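Side-chain contacts in thiosulfate sulfurtransferase (Pseudomonas aeruginosa, PDB 1YT8), which probably transfers sulfur from thiosulfate to cyanide, in a single chain that carries several rhodanese-like domains: residues 270-275 with 283-288; 323-328 with 340-345; 417-422 with 485-490. All coordinates share one frame; numbering follows the deposited sequence.

Contact 1 (270-275 with 283-288)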
ATOM      1  N   ALA A 270       4.734  19.473 -20.874  1.00 25.21           N
ATOM      2  CA  ALA A 270       5.021  18.966 -22.213  1.00 27.01           C
ATOM      3  C   ALA A 270       5.866  17.696 -22.117  1.00 26.72           C
ATOM      4  O   ALA A 270       5.664  16.743 -22.870  1.00 27.47           O
ATOM      5  CB  ALA A 270       5.753  20.024 -23.033  1.00 26.76           C
ATOM      6  N   GLY A 271       6.813  17.691 -21.183  1.00 26.34           N
ATOM      7  CA  GLY A 271       7.664  16.529 -21.000  1.00 26.25           C
ATOM      8  C   GLY A 271       6.858  15.337 -20.521  1.00 24.61           C
ATOM      9  O   GLY A 271       7.120  14.201 -20.909  1.00 24.25           O
ATOM     10  N   LEU A 272       5.878  15.601 -19.664  1.00 25.30           N
ATOM     11  CA  LEU A 272       5.015  14.552 -19.140  1.00 24.22           C
ATOM     12  C   LEU A 272       4.220  13.930 -20.283  1.00 24.26           C
ATOM     13  O   LEU A 272       4.188  12.709 -20.437  1.00 23.01           O
ATOM     14  CB  LEU A 272       4.047  15.128 -18.103  1.00 23.66           C
ATOM     15  CG  LEU A 272       2.934  14.190 -17.618  1.00 24.05           C
ATOM     16  CD1 LEU A 272       3.548  12.937 -17.007  1.00 21.48           C
ATOM     17  CD2 LEU A 272       2.050  14.910 -16.609  1.00 21.43           C
ATOM     18  N   ALA A 273       3.583  14.782 -21.082  1.00 23.66           N
ATOM     19  CA  ALA A 273       2.783  14.325 -22.214  1.00 24.12           C
ATOM     20  C   ALA A 273       3.603  13.413 -23.122  1.00 24.42           C
ATOM     21  O   ALA A 273       3.106  12.395 -23.604  1.00 24.52           O
ATOM     22  CB  ALA A 273       2.259  15.524 -23.003  1.00 24.30           C
ATOM     23  N   GLN A 274       4.859  13.782 -23.349  1.00 24.57           N
ATOM     24  CA  GLN A 274       5.747  12.993 -24.190  1.00 26.34           C
ATOM     25  C   GLN A 274       5.940  11.592 -23.614  1.00 26.43           C
ATOM     26  O   GLN A 274       5.840  10.596 -24.333  1.00 23.77           O
ATOM     27  CB  GLN A 274       7.103  13.688 -24.325  1.00 29.13           C
ATOM     28  CG  GLN A 274       8.148  12.881 -25.084  1.00 32.54           C
ATOM     29  CD  GLN A 274       7.643  12.396 -26.433  1.00 35.62           C
ATOM     30  OE1 GLN A 274       7.086  13.168 -27.216  1.00 36.57           O
ATOM     31  NE2 GLN A 274       7.842  11.111 -26.712  1.00 36.53           N
ATOM     32  N   TRP A 275       6.221  11.518 -22.316  1.00 25.66           N
ATOM     33  CA  TRP A 275       6.420  10.229 -21.664  1.00 27.24           C
ATOM     34  C   TRP A 275       5.184   9.349 -21.806  1.00 26.05           C
ATOM     35  O   TRP A 275       5.291   8.159 -22.102  1.00 25.12           O
ATOM     36  CB  TRP A 275       6.753  10.428 -20.181  1.00 29.47           C
ATOM     37  CG  TRP A 275       8.218  10.613 -19.913  1.00 32.40           C
ATOM     38  CD1 TRP A 275       9.193  10.884 -20.831  1.00 34.59           C
ATOM     39  CD2 TRP A 275       8.873  10.554 -18.639  1.00 34.87           C
ATOM     40  NE1 TRP A 275      10.414  10.994 -20.210  1.00 36.05           N
ATOM     41  CE2 TRP A 275      10.247  10.797 -18.865  1.00 35.82           C
ATOM     42  CE3 TRP A 275       8.432  10.318 -17.330  1.00 35.31           C
ATOM     43  CZ2 TRP A 275      11.187  10.814 -17.826  1.00 36.56           C
ATOM     44  CZ3 TRP A 275       9.368  10.335 -16.295  1.00 36.77           C
ATOM     45  CH2 TRP A 275      10.730  10.580 -16.553  1.00 37.82           C
ATOM     46  N   THR A 283       4.247   4.809 -17.196  1.00 13.35           N
ATOM     47  CA  THR A 283       4.472   6.067 -16.490  1.00 14.41           C
ATOM     48  C   THR A 283       3.351   6.325 -15.490  1.00 15.61           C
ATOM     49  O   THR A 283       2.200   6.506 -15.876  1.00 17.45           O
ATOM     50  CB  THR A 283       4.539   7.255 -17.483  1.00 14.80           C
ATOM     51  OG1 THR A 283       5.604   7.034 -18.417  1.00 14.09           O
ATOM     52  CG2 THR A 283       4.791   8.564 -16.741  1.00 15.63           C
ATOM     53  N   TYR A 284       3.695   6.327 -14.205  1.00 15.59           N
ATOM     54  CA  TYR A 284       2.723   6.569 -13.142  1.00 14.90           C
ATOM     55  C   TYR A 284       2.766   8.045 -12.747  1.00 14.43           C
ATOM     56  O   TYR A 284       3.820   8.551 -12.372  1.00 15.79           O
ATOM     57  CB  TYR A 284       3.064   5.738 -11.897  1.00 14.70           C
ATOM     58  CG  TYR A 284       3.074   4.233 -12.068  1.00 15.10           C
ATOM     59  CD1 TYR A 284       1.884   3.507 -12.147  1.00 15.27           C
ATOM     60  CD2 TYR A 284       4.277   3.527 -12.090  1.00 16.00           C
ATOM     61  CE1 TYR A 284       1.893   2.110 -12.237  1.00 15.50           C
ATOM     62  CE2 TYR A 284       4.298   2.134 -12.180  1.00 16.22           C
ATOM     63  CZ  TYR A 284       3.104   1.435 -12.252  1.00 15.80           C
ATOM     64  OH  TYR A 284       3.128   0.067 -12.342  1.00 13.83           O
ATOM     65  N   LEU A 285       1.628   8.727 -12.826  1.00 15.87           N
ATOM     66  CA  LEU A 285       1.540  10.137 -12.439  1.00 16.10           C
ATOM     67  C   LEU A 285       0.976  10.137 -11.018  1.00 14.61           C
ATOM     68  O   LEU A 285      -0.199   9.829 -10.815  1.00 16.28           O
ATOM     69  CB  LEU A 285       0.599  10.888 -13.383  1.00 15.44           C
ATOM     70  CG  LEU A 285       0.405  12.384 -13.118  1.00 16.61           C
ATOM     71  CD1 LEU A 285       1.754  13.105 -13.179  1.00 15.46           C
ATOM     72  CD2 LEU A 285      -0.557  12.956 -14.150  1.00 15.05           C
ATOM     73  N   LEU A 286       1.809  10.499 -10.046  1.00 16.12           N
ATOM     74  CA  LEU A 286       1.417  10.461  -8.633  1.00 15.87           C
ATOM     75  C   LEU A 286       1.489  11.778  -7.849  1.00 14.04           C
ATOM     76  O   LEU A 286       2.489  12.485  -7.901  1.00 15.49           O
ATOM     77  CB  LEU A 286       2.281   9.418  -7.928  1.00 15.34           C
ATOM     78  CG  LEU A 286       2.458   8.102  -8.691  1.00 16.29           C
ATOM     79  CD1 LEU A 286       3.535   7.269  -8.017  1.00 15.03           C
ATOM     80  CD2 LEU A 286       1.141   7.346  -8.746  1.00 15.37           C
ATOM     81  N   ASP A 287       0.423  12.069  -7.101  1.00 14.67           N
ATOM     82  CA  ASP A 287       0.302  13.280  -6.275  1.00 13.64           C
ATOM     83  C   ASP A 287       0.677  12.912  -4.830  1.00 13.10           C
ATOM     84  O   ASP A 287      -0.046  12.159  -4.175  1.00 12.30           O
ATOM     85  CB  ASP A 287      -1.150  13.780  -6.322  1.00 14.39           C
ATOM     86  CG  ASP A 287      -1.326  15.170  -5.723  1.00 18.09           C
ATOM     87  OD1 ASP A 287      -0.782  15.442  -4.630  1.00 16.64           O
ATOM     88  OD2 ASP A 287      -2.036  15.992  -6.344  1.00 17.79           O
ATOM     89  N   VAL A 288       1.791  13.451  -4.335  1.00 13.20           N
ATOM     90  CA  VAL A 288       2.263  13.132  -2.985  1.00 12.63           C
ATOM     91  C   VAL A 288       1.765  14.011  -1.830  1.00 13.50           C
ATOM     92  O   VAL A 288       2.231  13.876  -0.690  1.00 14.20           O
ATOM     93  CB  VAL A 288       3.813  13.106  -2.944  1.00 10.96           C
ATOM     94  CG1 VAL A 288       4.341  12.038  -3.900  1.00 10.86           C
ATOM     95  CG2 VAL A 288       4.382  14.477  -3.306  1.00 14.38           C
TER
HETATM   96  O   HOH W   1       4.722   5.883 -20.637  1.00 19.15           O

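Contact 2 (323-328 with 340-345)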
ATOM      1  N   ALA A 323       9.416   0.543 -14.118  1.00 13.71           N
ATOM      2  CA  ALA A 323       8.532   1.599 -14.613  1.00 13.50           C
ATOM      3  C   ALA A 323       9.081   2.984 -14.295  1.00 15.10           C
ATOM      4  O   ALA A 323      10.103   3.122 -13.624  1.00 14.95           O
ATOM      5  CB  ALA A 323       7.135   1.452 -14.016  1.00 13.35           C
ATOM      6  N   ARG A 324       8.352   3.995 -14.758  1.00 16.08           N
ATOM      7  CA  ARG A 324       8.702   5.403 -14.619  1.00 18.11           C
ATOM      8  C   ARG A 324       7.686   6.117 -13.720  1.00 16.33           C
ATOM      9  O   ARG A 324       6.488   5.899 -13.863  1.00 16.06           O
ATOM     10  CB  ARG A 324       8.670   6.012 -16.025  1.00 21.61           C
ATOM     11  CG  ARG A 324       9.669   7.076 -16.314  1.00 25.65           C
ATOM     12  CD  ARG A 324      10.030   7.079 -17.804  1.00 23.86           C
ATOM     13  NE  ARG A 324       8.887   7.108 -18.724  1.00 21.60           N
ATOM     14  CZ  ARG A 324       9.015   7.266 -20.041  1.00 23.24           C
ATOM     15  NH1 ARG A 324      10.224   7.404 -20.568  1.00 21.46           N
ATOM     16  NH2 ARG A 324       7.952   7.292 -20.837  1.00 22.78           N
ATOM     17  N   LEU A 325       8.161   6.967 -12.808  1.00 14.93           N
ATOM     18  CA  LEU A 325       7.278   7.715 -11.906  1.00 15.17           C
ATOM     19  C   LEU A 325       7.426   9.234 -12.052  1.00 13.43           C
ATOM     20  O   LEU A 325       8.534   9.746 -12.174  1.00 13.34           O
ATOM     21  CB  LEU A 325       7.561   7.349 -10.442  1.00 18.45           C
ATOM     22  CG  LEU A 325       7.040   6.038  -9.849  1.00 19.43           C
ATOM     23  CD1 LEU A 325       7.537   4.850 -10.639  1.00 19.49           C
ATOM     24  CD2 LEU A 325       7.499   5.947  -8.403  1.00 22.48           C
ATOM     25  N   VAL A 326       6.304   9.948 -12.038  1.00 15.46           N
ATOM     26  CA  VAL A 326       6.311  11.410 -12.131  1.00 14.81           C
ATOM     27  C   VAL A 326       5.551  11.924 -10.906  1.00 14.27           C
ATOM     28  O   VAL A 326       4.372  11.624 -10.729  1.00 14.81           O
ATOM     29  CB  VAL A 326       5.613  11.908 -13.409  1.00 13.71           C
ATOM     30  CG1 VAL A 326       5.577  13.429 -13.420  1.00 14.83           C
ATOM     31  CG2 VAL A 326       6.350  11.393 -14.631  1.00 16.30           C
ATOM     32  N   LEU A 327       6.223  12.700 -10.062  1.00 13.70           N
ATOM     33  CA  LEU A 327       5.593  13.184  -8.838  1.00 13.73           C
ATOM     34  C   LEU A 327       5.098  14.624  -8.860  1.00 16.05           C
ATOM     35  O   LEU A 327       5.778  15.530  -9.357  1.00 15.98           O
ATOM     36  CB  LEU A 327       6.548  12.986  -7.656  1.00 12.27           C
ATOM     37  CG  LEU A 327       7.109  11.575  -7.467  1.00 14.07           C
ATOM     38  CD1 LEU A 327       7.790  11.487  -6.101  1.00 12.27           C
ATOM     39  CD2 LEU A 327       5.985  10.535  -7.569  1.00 14.02           C
ATOM     40  N   VAL A 328       3.914  14.813  -8.280  1.00 16.22           N
ATOM     41  CA  VAL A 328       3.259  16.114  -8.213  1.00 15.87           C
ATOM     42  C   VAL A 328       3.084  16.673  -6.800  1.00 14.56           C
ATOM     43  O   VAL A 328       2.725  15.951  -5.874  1.00 15.28           O
ATOM     44  CB  VAL A 328       1.840  16.043  -8.840  1.00 15.59           C
ATOM     45  CG1 VAL A 328       1.153  17.408  -8.765  1.00 17.85           C
ATOM     46  CG2 VAL A 328       1.927  15.559 -10.281  1.00 16.50           C
ATOM     47  N   SER A 340      13.583  11.657  -4.214  1.00 11.97           N
ATOM     48  CA  SER A 340      14.959  11.322  -3.857  1.00 13.19           C
ATOM     49  C   SER A 340      15.029   9.913  -3.264  1.00 11.13           C
ATOM     50  O   SER A 340      15.981   9.176  -3.515  1.00 10.63           O
ATOM     51  CB  SER A 340      15.549  12.353  -2.874  1.00 12.21           C
ATOM     52  OG  SER A 340      15.027  12.224  -1.564  1.00 14.27           O
ATOM     53  N   TRP A 341      14.016   9.535  -2.488  1.00 12.30           N
ATOM     54  CA  TRP A 341      13.987   8.203  -1.892  1.00 10.37           C
ATOM     55  C   TRP A 341      13.683   7.128  -2.939  1.00 10.53           C
ATOM     56  O   TRP A 341      14.305   6.064  -2.948  1.00 11.42           O
ATOM     57  CB  TRP A 341      12.959   8.160  -0.751  1.00 12.03           C
ATOM     58  CG  TRP A 341      13.420   8.923   0.458  1.00 13.06           C
ATOM     59  CD1 TRP A 341      12.760   9.938   1.095  1.00 11.89           C
ATOM     60  CD2 TRP A 341      14.662   8.753   1.151  1.00 12.35           C
ATOM     61  NE1 TRP A 341      13.521  10.413   2.143  1.00 12.87           N
ATOM     62  CE2 TRP A 341      14.692   9.701   2.198  1.00 13.92           C
ATOM     63  CE3 TRP A 341      15.758   7.889   0.986  1.00 13.62           C
ATOM     64  CZ2 TRP A 341      15.776   9.810   3.080  1.00 13.60           C
ATOM     65  CZ3 TRP A 341      16.837   7.998   1.863  1.00 14.95           C
ATOM     66  CH2 TRP A 341      16.836   8.953   2.896  1.00 15.37           C
ATOM     67  N   LEU A 342      12.730   7.406  -3.825  1.00 12.72           N
ATOM     68  CA  LEU A 342      12.377   6.455  -4.879  1.00 12.92           C
ATOM     69  C   LEU A 342      13.576   6.230  -5.813  1.00 12.43           C
ATOM     70  O   LEU A 342      13.795   5.124  -6.311  1.00 10.96           O
ATOM     71  CB  LEU A 342      11.162   6.981  -5.663  1.00 11.88           C
ATOM     72  CG  LEU A 342       9.857   6.986  -4.854  1.00 12.74           C
ATOM     73  CD1 LEU A 342       8.819   7.889  -5.508  1.00 12.81           C
ATOM     74  CD2 LEU A 342       9.342   5.564  -4.724  1.00 13.75           C
ATOM     75  N   ALA A 343      14.354   7.285  -6.042  1.00 11.67           N
ATOM     76  CA  ALA A 343      15.536   7.191  -6.894  1.00 10.55           C
ATOM     77  C   ALA A 343      16.563   6.266  -6.240  1.00 11.82           C
ATOM     78  O   ALA A 343      17.192   5.440  -6.907  1.00 11.86           O
ATOM     79  CB  ALA A 343      16.137   8.581  -7.103  1.00 10.04           C
ATOM     80  N   GLN A 344      16.717   6.400  -4.927  1.00 12.36           N
ATOM     81  CA  GLN A 344      17.662   5.584  -4.179  1.00 12.40           C
ATOM     82  C   GLN A 344      17.205   4.133  -4.120  1.00 11.22           C
ATOM     83  O   GLN A 344      18.006   3.223  -3.902  1.00 12.43           O
ATOM     84  CB  GLN A 344      17.863   6.178  -2.780  1.00 11.96           C
ATOM     85  CG  GLN A 344      18.665   7.486  -2.834  1.00 14.14           C
ATOM     86  CD  GLN A 344      18.721   8.234  -1.515  1.00 12.81           C
ATOM     87  OE1 GLN A 344      19.461   7.869  -0.604  1.00 12.17           O
ATOM     88  NE2 GLN A 344      17.937   9.295  -1.414  1.00 12.28           N
HETATM   89  N   MSE A 345      15.913   3.918  -4.333  1.00 13.49           N
HETATM   90  CA  MSE A 345      15.374   2.568  -4.348  1.00 11.78           C
HETATM   91  C   MSE A 345      15.396   2.038  -5.782  1.00 12.35           C
HETATM   92  O   MSE A 345      14.716   1.065  -6.114  1.00 12.61           O
HETATM   93  CB  MSE A 345      13.956   2.538  -3.771  1.00 14.21           C
HETATM   94  CG  MSE A 345      13.932   2.630  -2.251  1.00 14.61           C
HETATM   95 SE   MSE A 345      12.181   2.240  -1.488  1.00 24.73          SE
HETATM   96  CE  MSE A 345      11.315   3.889  -1.929  1.00 13.09           C
TER

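Contact 3 (417-422 with 485-490)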
ATOM      1  N   ARG A 417     -13.422 -14.807  -2.918  1.00 15.19           N
ATOM      2  CA  ARG A 417     -13.746 -15.028  -4.315  1.00 17.93           C
ATOM      3  C   ARG A 417     -12.825 -16.083  -4.925  1.00 18.10           C
ATOM      4  O   ARG A 417     -13.222 -16.816  -5.832  1.00 20.21           O
ATOM      5  CB  ARG A 417     -13.632 -13.725  -5.104  1.00 16.82           C
ATOM      6  CG  ARG A 417     -13.994 -13.887  -6.569  1.00 18.95           C
ATOM      7  CD  ARG A 417     -13.840 -12.594  -7.325  1.00 21.20           C
ATOM      8  NE  ARG A 417     -13.973 -12.792  -8.764  1.00 21.30           N
ATOM      9  CZ  ARG A 417     -13.420 -11.999  -9.673  1.00 23.05           C
ATOM     10  NH1 ARG A 417     -12.696 -10.955  -9.286  1.00 20.81           N
ATOM     11  NH2 ARG A 417     -13.573 -12.257 -10.967  1.00 18.77           N
ATOM     12  N   SER A 418     -11.603 -16.166  -4.404  1.00 17.97           N
ATOM     13  CA  SER A 418     -10.601 -17.108  -4.895  1.00 17.74           C
ATOM     14  C   SER A 418     -10.839 -18.555  -4.476  1.00 17.16           C
ATOM     15  O   SER A 418     -10.171 -19.460  -4.970  1.00 15.94           O
ATOM     16  CB  SER A 418      -9.204 -16.677  -4.430  1.00 15.51           C
ATOM     17  OG  SER A 418      -9.090 -16.747  -3.017  1.00 14.59           O
ATOM     18  N   GLN A 419     -11.787 -18.768  -3.566  1.00 17.09           N
ATOM     19  CA  GLN A 419     -12.098 -20.112  -3.086  1.00 15.88           C
ATOM     20  C   GLN A 419     -13.603 -20.372  -3.088  1.00 15.94           C
ATOM     21  O   GLN A 419     -14.140 -20.984  -2.162  1.00 15.99           O
ATOM     22  CB  GLN A 419     -11.538 -20.298  -1.669  1.00 17.75           C
ATOM     23  CG  GLN A 419     -10.019 -20.194  -1.592  1.00 18.89           C
ATOM     24  CD  GLN A 419      -9.466 -20.490  -0.209  1.00 20.10           C
ATOM     25  OE1 GLN A 419     -10.100 -21.177   0.596  1.00 20.19           O
ATOM     26  NE2 GLN A 419      -8.266 -19.992   0.065  1.00 18.23           N
ATOM     27  N   LEU A 420     -14.276 -19.922  -4.143  1.00 15.48           N
ATOM     28  CA  LEU A 420     -15.718 -20.089  -4.252  1.00 16.28           C
ATOM     29  C   LEU A 420     -16.194 -21.536  -4.347  1.00 17.02           C
ATOM     30  O   LEU A 420     -17.239 -21.880  -3.794  1.00 15.79           O
ATOM     31  CB  LEU A 420     -16.253 -19.293  -5.445  1.00 15.58           C
ATOM     32  CG  LEU A 420     -16.422 -17.785  -5.233  1.00 15.19           C
ATOM     33  CD1 LEU A 420     -16.784 -17.118  -6.549  1.00 15.35           C
ATOM     34  CD2 LEU A 420     -17.510 -17.533  -4.187  1.00 17.22           C
ATOM     35  N   LYS A 421     -15.445 -22.385  -5.043  1.00 16.56           N
ATOM     36  CA  LYS A 421     -15.857 -23.778  -5.177  1.00 18.08           C
ATOM     37  C   LYS A 421     -16.032 -24.395  -3.797  1.00 19.17           C
ATOM     38  O   LYS A 421     -17.076 -24.975  -3.484  1.00 16.35           O
ATOM     39  CB  LYS A 421     -14.822 -24.576  -5.971  1.00 19.28           C
ATOM     40  CG  LYS A 421     -15.208 -26.035  -6.184  1.00 24.98           C
ATOM     41  CD  LYS A 421     -14.156 -26.770  -7.000  1.00 30.04           C
ATOM     42  CE  LYS A 421     -14.580 -28.204  -7.302  1.00 32.12           C
ATOM     43  NZ  LYS A 421     -14.733 -29.021  -6.065  1.00 34.90           N
ATOM     44  N   GLN A 422     -15.005 -24.254  -2.968  1.00 18.91           N
ATOM     45  CA  GLN A 422     -15.036 -24.797  -1.618  1.00 19.15           C
ATOM     46  C   GLN A 422     -16.134 -24.160  -0.766  1.00 17.39           C
ATOM     47  O   GLN A 422     -16.830 -24.850  -0.022  1.00 17.74           O
ATOM     48  CB  GLN A 422     -13.680 -24.590  -0.945  1.00 20.61           C
ATOM     49  CG  GLN A 422     -13.593 -25.186   0.450  1.00 25.70           C
ATOM     50  CD  GLN A 422     -12.264 -24.903   1.126  1.00 28.85           C
ATOM     51  OE1 GLN A 422     -11.878 -23.745   1.311  1.00 30.87           O
ATOM     52  NE2 GLN A 422     -11.557 -25.961   1.500  1.00 30.19           N
ATOM     53  N   PRO A 485     -11.606 -19.418   4.882  1.00 18.97           N
ATOM     54  CA  PRO A 485     -10.678 -19.082   5.968  1.00 19.15           C
ATOM     55  C   PRO A 485     -10.291 -17.601   5.888  1.00 18.14           C
ATOM     56  O   PRO A 485     -10.126 -17.067   4.794  1.00 17.42           O
ATOM     57  CB  PRO A 485      -9.495 -20.008   5.700  1.00 19.27           C
ATOM     58  CG  PRO A 485      -9.472 -20.068   4.194  1.00 19.62           C
ATOM     59  CD  PRO A 485     -10.943 -20.244   3.855  1.00 19.72           C
ATOM     60  N   ARG A 486     -10.151 -16.938   7.036  1.00 17.90           N
ATOM     61  CA  ARG A 486      -9.780 -15.522   7.039  1.00 18.11           C
ATOM     62  C   ARG A 486      -8.291 -15.324   6.788  1.00 16.92           C
ATOM     63  O   ARG A 486      -7.519 -15.105   7.721  1.00 18.70           O
ATOM     64  CB  ARG A 486     -10.156 -14.848   8.365  1.00 17.82           C
ATOM     65  CG  ARG A 486     -11.643 -14.627   8.560  1.00 19.77           C
ATOM     66  CD  ARG A 486     -11.928 -13.794   9.808  1.00 19.18           C
ATOM     67  NE  ARG A 486     -11.486 -12.407   9.676  1.00 20.49           N
ATOM     68  CZ  ARG A 486     -11.680 -11.471  10.602  1.00 20.46           C
ATOM     69  NH1 ARG A 486     -12.307 -11.776  11.730  1.00 20.03           N
ATOM     70  NH2 ARG A 486     -11.264 -10.228  10.398  1.00 17.92           N
ATOM     71  N   ILE A 487      -7.898 -15.399   5.523  1.00 15.78           N
ATOM     72  CA  ILE A 487      -6.501 -15.217   5.142  1.00 14.33           C
ATOM     73  C   ILE A 487      -6.354 -14.034   4.189  1.00 15.56           C
ATOM     74  O   ILE A 487      -5.298 -13.850   3.578  1.00 14.96           O
ATOM     75  CB  ILE A 487      -5.953 -16.473   4.432  1.00 14.24           C
ATOM     76  CG1 ILE A 487      -6.816 -16.792   3.204  1.00 12.24           C
ATOM     77  CG2 ILE A 487      -5.918 -17.645   5.404  1.00 14.05           C
ATOM     78  CD1 ILE A 487      -6.272 -17.910   2.331  1.00 12.45           C
ATOM     79  N   ASP A 488      -7.408 -13.227   4.068  1.00 15.28           N
ATOM     80  CA  ASP A 488      -7.374 -12.096   3.157  1.00 15.73           C
ATOM     81  C   ASP A 488      -6.528 -10.917   3.625  1.00 15.40           C
ATOM     82  O   ASP A 488      -6.226 -10.023   2.836  1.00 16.47           O
ATOM     83  CB  ASP A 488      -8.806 -11.644   2.799  1.00 15.23           C
ATOM     84  CG  ASP A 488      -9.628 -11.205   4.006  1.00 14.72           C
ATOM     85  OD1 ASP A 488      -9.442 -11.745   5.115  1.00 17.06           O
ATOM     86  OD2 ASP A 488     -10.497 -10.326   3.828  1.00 17.46           O
ATOM     87  N   ARG A 489      -6.126 -10.923   4.894  1.00 16.44           N
ATOM     88  CA  ARG A 489      -5.288  -9.849   5.419  1.00 17.51           C
ATOM     89  C   ARG A 489      -4.169 -10.332   6.336  1.00 17.64           C
ATOM     90  O   ARG A 489      -4.390 -11.124   7.250  1.00 18.43           O
ATOM     91  CB  ARG A 489      -6.128  -8.807   6.170  1.00 19.58           C
ATOM     92  CG  ARG A 489      -5.268  -7.779   6.905  1.00 23.39           C
ATOM     93  CD  ARG A 489      -6.063  -6.620   7.471  1.00 27.26           C
ATOM     94  NE  ARG A 489      -5.189  -5.694   8.193  1.00 30.87           N
ATOM     95  CZ  ARG A 489      -4.607  -5.967   9.357  1.00 32.04           C
ATOM     96  NH1 ARG A 489      -4.810  -7.138   9.948  1.00 33.58           N
ATOM     97  NH2 ARG A 489      -3.797  -5.077   9.921  1.00 34.62           N
ATOM     98  N   TYR A 490      -2.960  -9.844   6.083  1.00 17.68           N
ATOM     99  CA  TYR A 490      -1.810 -10.192   6.905  1.00 16.63           C
ATOM    100  C   TYR A 490      -1.870  -9.337   8.166  1.00 15.34           C
ATOM    101  O   TYR A 490      -2.011  -8.116   8.086  1.00 17.19           O
ATOM    102  CB  TYR A 490      -0.509  -9.904   6.150  1.00 16.07           C
ATOM    103  CG  TYR A 490       0.726  -9.925   7.027  1.00 13.80           C
ATOM    104  CD1 TYR A 490       1.040 -11.044   7.801  1.00 14.42           C
ATOM    105  CD2 TYR A 490       1.591  -8.831   7.069  1.00 15.06           C
ATOM    106  CE1 TYR A 490       2.195 -11.071   8.600  1.00 14.91           C
ATOM    107  CE2 TYR A 490       2.745  -8.847   7.864  1.00 14.93           C
ATOM    108  CZ  TYR A 490       3.040  -9.967   8.624  1.00 14.81           C
ATOM    109  OH  TYR A 490       4.184  -9.988   9.398  1.00 14.89           O
TER

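Contact 1 (270-275 with 283-288)
L272 and L285 supply the apolar half of this contact, a compact case of a helix settling on a strand through a few well-placed branches. L272 CD2 meets L285 CD1 at 3.9 Å and lies only slightly farther, 4.1 Å, from L285 CD2, so a single methyl faces the fork of the other leucine. The two side chains cross at about a right angle. In L272 the CG lies opposite the backbone N (chi1 171°), and this sends a side chain that leaves its backbone at a slant out to the strand.

The second part is a methyl at a ring edge. T283 CG2 comes up to the edge of the W275 indole, near the ring plane, with W275 CE3 4.1 Å away. R324 of the neighbouring strand makes a cation-pi contact with this same ring.

Polar contact across the gap runs through water. One molecule lies 2.8 Å from W275 O, to which it probably donates, and is also hydrogen-bonded to T283 OG1 at 2.7 Å; R324 NE bonds to that hydroxyl too, so the threonine has two polar partners.

L272 also reaches L352, and W275 touches A350 and V326. Helix 269-277 thus covers central strands on its way from strand 265-267 to strand 283-287, the long beta-alpha-beta crossover of the rhodanese fold.

Contact 2 (323-328 with 340-345)
L342 lays its CD1 methyl over the ends of two leucines, L325 and L327, and so joins helix 334-344 to the strand that precedes it. These elements begin the beta-alpha-beta unit formed by strand 324-328, helix 334-344 and strand 348-352, and the contact illustrates how such a unit is closed: alternate residues of the strand face the helix, and one side chain of the helix descends between them.

The touching is methyl to methyl. L342 CD1 stands 3.7 Å from L325 CD2 and 3.8 Å from L327 CD1, nearly equal approaches that place it astride the two strand residues. The other branch takes part more weakly, with L342 CD2 at 4.1 Å from L325 CD2. L325 meets L342 at about a right angle, whereas L327 comes in on a slant. With its CG opposite the carbonyl carbon (chi1 -69°), L342 carries both branches toward the sheet, and no polar side-chain atom enters the buried interface.

L310 of helix 307-312 touches both L327 and L342, extending the apolar layer beyond the pair of segments. Away from the strand the helix is buried as well, with polar partners elsewhere in the chain: W341 NE1 bonds to S205 OG, and Q344 OE1 to I529 N near the chain's end.

Within the helix, S340 O accepts twice. Q344 N reaches it at 3.2 Å in the ordinary helical bond, while Q344 NE2 curls back to the same oxygen at 2.9 Å with an angle of 152° at the hydrogen. The two donors arrive from opposite faces of the carbonyl plane, and NE2 stands 68° out of that plane, above it and off the lone pairs.

Contact 3 (417-422 with 485-490)
With CG opposite its carbonyl carbon (chi1 -63°) and an extended chain beyond, Q419 stretches out from the start of helix 420-427 to P485 and I487. I487 answers with its CG1 in the crowded position between backbone N and carbonyl carbon (chi1 57°), which turns CD1 toward the glutamine. The example shows how one long side chain can span a gap that the backbones leave wide.

The amide end of Q419 does the touching. Its CD lies 4.3 Å from P485 CD and 4.4 Å from P485 CG, so the group rests against one margin of the proline ring, which it meets at a slant. I487 comes from another direction, its side chain crossing that of Q419 at about a right angle. No hydrogen bond links the two segments, and the contact rests on van der Waals approach at a partly exposed surface.

The 485-490 segment owes its bend to an inverse gamma turn centred on R486, with a weak bond from I487 N to P485 O at 2.9 Å. It brings the residues before and after R486 to the same glutamine. I487 also packs on D33 and P34 of helix 32-35, while R417 forms a salt bridge with E52 and S418 OG bonds to E31. Here, then, is an interdomain seam: the helix start of the fourth rhodanese-like domain and a turn in the loop between helix 464-470 and helix 501-512 meet beside the first domain of the same chain.

In the fold
Read from the N terminus, the three contacts come strictly in series, with none nesting or crossing. Contact 1 closes a short connection of seven residues between helix and strand; contact 2 closes one of eleven between strand and helix. Both serve a single parallel sheet, in which strands 283-287 and 324-328 are neighbours joined by probable backbone hydrogen bonds such as Y284 N to R324 O; their helices cover opposite faces. Contact 3 closes a much longer excursion of 62 residues and ties the start of helix 420-427 to the loop between helices 464-470 and 501-512. It lies on the opposite side of the chain's centre from the other two, its nearest atoms about 20 Å from contact 1 and about 17 Å from contact 2.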